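Local coordinates for N-acetylglucosamine-6-phosphate deacetylase (Thermotoga maritima, PDB 1O12), which probably removes the acetyl group from N-acetylglucosamine-6-phosphate, as a metal-dependent hydrolase of the NagA family, at residues Thr97-Met102 / Glu149-Glu154; Leu173-Val178 / Met197-Glu202. All blocks are in the same frame, centred on the assembly; numbering follows the deposited sequence.

Contact 1: Thr97-Met102 / Glu149-Glu154; sequences TSLEKM and ERELSE
Within the TIM-barrel amidohydrolase domain, the start of helix 99-115, which follows barrel strand 87-93, meets the short, weakly bonded helix 149-152 through a leucine, L99, set against E151 and E154. Their backbones approach most closely at L99 and E151, whose CA atoms are 7.1 Å apart, and the two segments bury 179 Å² between them. L99 reaches over with both methyls. Its CD1 meets E151 CG at 3.3 Å, and its CD2 lies 3.8 Å from E154 CG, so the two branches are divided between the aliphatic parts of two acidic residues. The leucine crosses E151 obliquely and E154 at about a right angle. E151 is buried and extended beyond CG (chi2 179°), which offers its methylene to L99 while carrying the carboxylate onward: OE1 forms a salt bridge with R145 and a hydrogen bond with the Y130 hydroxyl. R145 also donates to T97 O, tying the charge of one segment to the backbone of the other. E154 instead bends at chi2 (-60°), turning its carboxylate off the line of CB and CG while E154 CB, like CG, stays 3.8 Å from L99 CD2. E154 N reaches E151 O at 2.7 Å, a bond that draws E154 back beside E151, within reach of the same leucine. Replacing L99 by an alanine would remove CG and both methyls and would probably leave the E151 and E154 methylenes facing a gap. Just before L99, S98 is the N-cap of helix 99-115: its OG accepts from K101 N at 3.3 Å, with a nearly straight N-H...O angle of 169°.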
# COMPACT_ATOMS: atom_id res chain seq x y z
N THR A 97 -9.63 -30.60 -5.46
CA THR A 97 -10.30 -31.82 -5.85
C THR A 97 -9.45 -33.06 -5.56
O THR A 97 -8.43 -32.99 -4.88
CB THR A 97 -10.69 -31.73 -7.36
OG1 THR A 97 -11.68 -32.72 -7.66
CG2 THR A 97 -9.43 -31.89 -8.26
N SER A 98 -9.88 -34.21 -6.08
CA SER A 98 -9.14 -35.46 -5.86
C SER A 98 -7.94 -35.65 -6.79
O SER A 98 -7.91 -35.12 -7.89
CB SER A 98 -10.09 -36.66 -6.01
OG SER A 98 -10.82 -36.63 -7.23
N LEU A 99 -6.94 -36.39 -6.33
CA LEU A 99 -5.78 -36.67 -7.17
C LEU A 99 -6.32 -37.34 -8.45
O LEU A 99 -5.72 -37.24 -9.52
CB LEU A 99 -4.80 -37.63 -6.48
CG LEU A 99 -3.29 -37.38 -6.65
CD1 LEU A 99 -2.50 -38.61 -6.20
CD2 LEU A 99 -2.96 -37.07 -8.08
N GLU A 100 -7.45 -38.01 -8.33
CA GLU A 100 -8.02 -38.69 -9.48
C GLU A 100 -8.50 -37.71 -10.54
O GLU A 100 -8.06 -37.78 -11.68
CB GLU A 100 -9.16 -39.59 -9.04
CG GLU A 100 -9.00 -41.03 -9.51
CD GLU A 100 -9.03 -41.18 -11.04
OE1 GLU A 100 -8.02 -40.84 -11.71
OE2 GLU A 100 -10.08 -41.66 -11.56
N LYS A 101 -9.38 -36.79 -10.16
CA LYS A 101 -9.90 -35.79 -11.09
C LYS A 101 -8.73 -35.07 -11.74
O LYS A 101 -8.71 -34.86 -12.94
CB LYS A 101 -10.78 -34.79 -10.36
CG LYS A 101 -12.14 -35.33 -9.99
CD LYS A 101 -12.86 -35.82 -11.24
CE LYS A 101 -12.89 -34.75 -12.33
NZ LYS A 101 -13.49 -33.50 -11.81
N MSE A 102 -7.78 -34.67 -10.91
CA MSE A 102 -6.59 -33.98 -11.33
C MSE A 102 -5.92 -34.71 -12.51
O MSE A 102 -5.73 -34.12 -13.57
CB MSE A 102 -5.63 -33.91 -10.15
CG MSE A 102 -5.09 -32.54 -9.77
SE MSE A 102 -4.62 -32.51 -7.85
CE MSE A 102 -6.33 -31.84 -7.10
N GLU A 149 4.81 -36.54 -1.47
CA GLU A 149 5.76 -37.02 -2.49
C GLU A 149 5.03 -37.86 -3.53
O GLU A 149 5.40 -37.87 -4.71
CB GLU A 149 6.84 -37.87 -1.82
CG GLU A 149 8.11 -38.07 -2.62
CD GLU A 149 9.01 -36.85 -2.56
OE1 GLU A 149 9.10 -36.26 -1.46
OE2 GLU A 149 9.62 -36.51 -3.59
N ARG A 150 3.98 -38.55 -3.09
CA ARG A 150 3.14 -39.39 -3.94
C ARG A 150 2.35 -38.55 -4.94
O ARG A 150 2.16 -38.95 -6.09
CB ARG A 150 2.17 -40.20 -3.07
CG ARG A 150 1.10 -41.02 -3.82
CD ARG A 150 0.15 -41.69 -2.81
NE ARG A 150 0.91 -42.36 -1.74
CZ ARG A 150 0.39 -42.98 -0.67
NH1 ARG A 150 -0.93 -43.05 -0.49
NH2 ARG A 150 1.21 -43.55 0.23
N GLU A 151 1.86 -37.39 -4.53
CA GLU A 151 1.11 -36.56 -5.46
C GLU A 151 2.04 -35.71 -6.32
O GLU A 151 1.79 -35.51 -7.51
CB GLU A 151 0.11 -35.67 -4.72
CG GLU A 151 -1.08 -36.43 -4.19
CD GLU A 151 -2.05 -35.55 -3.43
OE1 GLU A 151 -2.75 -34.73 -4.07
OE2 GLU A 151 -2.10 -35.68 -2.18
N LEU A 152 3.12 -35.24 -5.73
CA LEU A 152 4.04 -34.42 -6.48
C LEU A 152 4.38 -35.11 -7.80
O LEU A 152 4.59 -34.45 -8.83
CB LEU A 152 5.30 -34.20 -5.68
CG LEU A 152 6.18 -33.10 -6.28
CD1 LEU A 152 5.53 -31.73 -5.93
CD2 LEU A 152 7.62 -33.18 -5.73
N SER A 153 4.41 -36.44 -7.79
CA SER A 153 4.77 -37.21 -8.99
C SER A 153 3.72 -37.20 -10.11
O SER A 153 4.01 -37.62 -11.22
CB SER A 153 5.10 -38.67 -8.63
OG SER A 153 3.92 -39.47 -8.52
N GLU A 154 2.51 -36.75 -9.82
CA GLU A 154 1.49 -36.70 -10.85
C GLU A 154 1.35 -35.30 -11.46
O GLU A 154 0.59 -35.10 -12.40
CB GLU A 154 0.13 -37.13 -10.28
CG GLU A 154 0.08 -38.55 -9.77
CD GLU A 154 0.37 -39.56 -10.85
OE1 GLU A 154 1.08 -40.53 -10.55
OE2 GLU A 154 -0.11 -39.40 -12.00

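Contact 2: Leu173-Val178 / Met197-Glu202; sequences LLLRLV and MKFYKE
L177 N donates to L174 O at 2.8 Å, and R176 N to L173 O at the same length; these two bonds hold the turn that presents L175 to F199 on the outside of the TIM barrel. Each runs from an N-H to the carbonyl three residues earlier, and the backbone of 173-178 is coiled as in a helix. The turn belongs to the connection between neighbouring parallel strands 159-164 and 183-186, whereas F199 lies on helix 193-200, which follows strand 183-186, and E202 in the residues that follow. L175 points toward that segment; its CD2 and CG come in at a slant beside the CD2-CE2 bond of the F199 ring, L175 CD2 3.8 Å from F199 CD2 and L175 CG 4.0 Å from F199 CE2. The L175 CD1 methyl meets E202 CG at 4.0 Å, and CD2 also comes near E202 CB, the two side chains crossing at about a right angle. F199 sets CG anti to its carbonyl carbon (chi1 -75°), and although its CB bond does not point at L175, the ring end comes up to it. The ring is buried, meeting the F164 ring with planes at about 50° and also touching P166, S171 and V204. L175 also packs on L184 of strand 183-186. E202 is exposed and offers L175 its methylenes, while E202 N donates to F199 O at 3.1 Å.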
# COMPACT_ATOMS: atom_id res chain seq x y z
N LEU A 173 8.07 -28.92 -0.96
CA LEU A 173 8.18 -29.87 -2.06
C LEU A 173 7.73 -29.23 -3.38
O LEU A 173 8.29 -29.52 -4.44
CB LEU A 173 7.33 -31.12 -1.80
CG LEU A 173 7.55 -31.97 -0.53
CD1 LEU A 173 6.74 -33.29 -0.64
CD2 LEU A 173 9.03 -32.28 -0.36
N LEU A 174 6.74 -28.36 -3.31
CA LEU A 174 6.21 -27.72 -4.51
C LEU A 174 7.30 -27.00 -5.29
O LEU A 174 7.20 -26.85 -6.50
CB LEU A 174 5.08 -26.75 -4.15
CG LEU A 174 3.92 -27.35 -3.36
CD1 LEU A 174 2.93 -26.24 -3.03
CD2 LEU A 174 3.24 -28.50 -4.13
N LEU A 175 8.36 -26.58 -4.61
CA LEU A 175 9.44 -25.90 -5.31
C LEU A 175 10.07 -26.79 -6.36
O LEU A 175 10.74 -26.32 -7.28
CB LEU A 175 10.52 -25.47 -4.34
CG LEU A 175 10.01 -24.41 -3.40
CD1 LEU A 175 11.00 -24.23 -2.26
CD2 LEU A 175 9.82 -23.12 -4.18
N ARG A 176 9.86 -28.09 -6.25
CA ARG A 176 10.47 -28.93 -7.24
C ARG A 176 9.75 -28.88 -8.56
O ARG A 176 10.24 -29.40 -9.55
CB ARG A 176 10.56 -30.35 -6.72
CG ARG A 176 11.66 -30.46 -5.70
CD ARG A 176 11.53 -31.72 -4.92
NE ARG A 176 11.48 -32.86 -5.84
CZ ARG A 176 11.05 -34.05 -5.47
NH1 ARG A 176 10.64 -34.24 -4.22
NH2 ARG A 176 11.00 -35.04 -6.36
N LEU A 177 8.59 -28.21 -8.58
CA LEU A 177 7.78 -28.12 -9.79
C LEU A 177 8.24 -27.08 -10.77
O LEU A 177 8.02 -27.24 -11.97
CB LEU A 177 6.32 -27.83 -9.44
CG LEU A 177 5.65 -28.91 -8.59
CD1 LEU A 177 4.18 -28.52 -8.33
CD2 LEU A 177 5.74 -30.24 -9.31
N VAL A 178 8.88 -26.02 -10.28
CA VAL A 178 9.31 -24.97 -11.17
C VAL A 178 10.19 -25.46 -12.31
O VAL A 178 10.11 -24.95 -13.43
CB VAL A 178 10.03 -23.85 -10.39
CG1 VAL A 178 10.52 -22.75 -11.35
CG2 VAL A 178 9.05 -23.26 -9.38
N MSE A 197 8.35 -15.06 2.37
CA MSE A 197 9.74 -14.77 1.98
C MSE A 197 10.62 -16.01 1.77
O MSE A 197 11.58 -15.98 0.97
CB MSE A 197 10.40 -13.87 3.03
CG MSE A 197 9.94 -12.44 2.98
SE MSE A 197 10.48 -11.49 1.32
CE MSE A 197 12.37 -11.17 1.75
N LYS A 198 10.32 -17.07 2.49
CA LYS A 198 11.07 -18.30 2.34
C LYS A 198 10.90 -18.72 0.89
O LYS A 198 11.83 -19.23 0.26
CB LYS A 198 10.51 -19.38 3.26
CG LYS A 198 11.52 -20.00 4.22
CD LYS A 198 10.86 -20.30 5.59
CE LYS A 198 10.50 -19.02 6.37
NZ LYS A 198 9.67 -19.25 7.61
N PHE A 199 9.70 -18.49 0.35
CA PHE A 199 9.44 -18.85 -1.03
C PHE A 199 9.87 -17.80 -2.02
O PHE A 199 10.21 -18.12 -3.14
CB PHE A 199 7.97 -19.18 -1.23
CG PHE A 199 7.58 -20.51 -0.68
CD1 PHE A 199 7.29 -20.66 0.67
CD2 PHE A 199 7.54 -21.62 -1.50
CE1 PHE A 199 6.97 -21.92 1.18
CE2 PHE A 199 7.22 -22.86 -1.00
CZ PHE A 199 6.93 -23.01 0.35
N TYR A 200 9.84 -16.54 -1.61
CA TYR A 200 10.25 -15.46 -2.49
C TYR A 200 11.74 -15.55 -2.76
O TYR A 200 12.19 -15.21 -3.84
CB TYR A 200 9.95 -14.12 -1.85
CG TYR A 200 10.47 -12.94 -2.64
CD1 TYR A 200 9.82 -12.52 -3.80
CD2 TYR A 200 11.62 -12.24 -2.21
CE1 TYR A 200 10.27 -11.41 -4.52
CE2 TYR A 200 12.09 -11.12 -2.93
CZ TYR A 200 11.41 -10.72 -4.07
OH TYR A 200 11.82 -9.60 -4.76
N LYS A 201 12.49 -16.00 -1.76
CA LYS A 201 13.93 -16.14 -1.91
C LYS A 201 14.26 -17.27 -2.87
O LYS A 201 15.36 -17.31 -3.41
CB LYS A 201 14.57 -16.45 -0.57
CG LYS A 201 14.37 -15.41 0.52
CD LYS A 201 14.79 -16.01 1.88
CE LYS A 201 14.65 -14.97 2.98
NZ LYS A 201 15.40 -13.72 2.61
N GLU A 202 13.32 -18.19 -3.06
CA GLU A 202 13.54 -19.32 -3.96
C GLU A 202 12.97 -19.09 -5.35
O GLU A 202 12.96 -20.00 -6.18
CB GLU A 202 12.92 -20.60 -3.39
CG GLU A 202 13.50 -21.09 -2.07
CD GLU A 202 15.02 -21.38 -2.11
OE1 GLU A 202 15.55 -21.87 -3.14
OE2 GLU A 202 15.68 -21.15 -1.07

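Contacts 1 and 2 both lie in the outer layer of the barrel, away from the annotated sites and partly buried, with centres 19 Å apart. Each turns on one partly exposed leucine without a hydrogen bond across its segments, but the buried member differs: a carboxylate matched by an arginine in contact 1, a phenylalanine ring among largely apolar neighbours such as F164, P166 and V204 in contact 2. Successive along the chain, they also touch directly, because 149-154 packs on 173-178. E149 OE2 and R176 NH1 form a salt bridge at 2.6 Å between an exposed and a partly exposed side chain, while L152 CD1 meets L177 CD2 at 3.7 Å between buried ones, linking all four segments in a row.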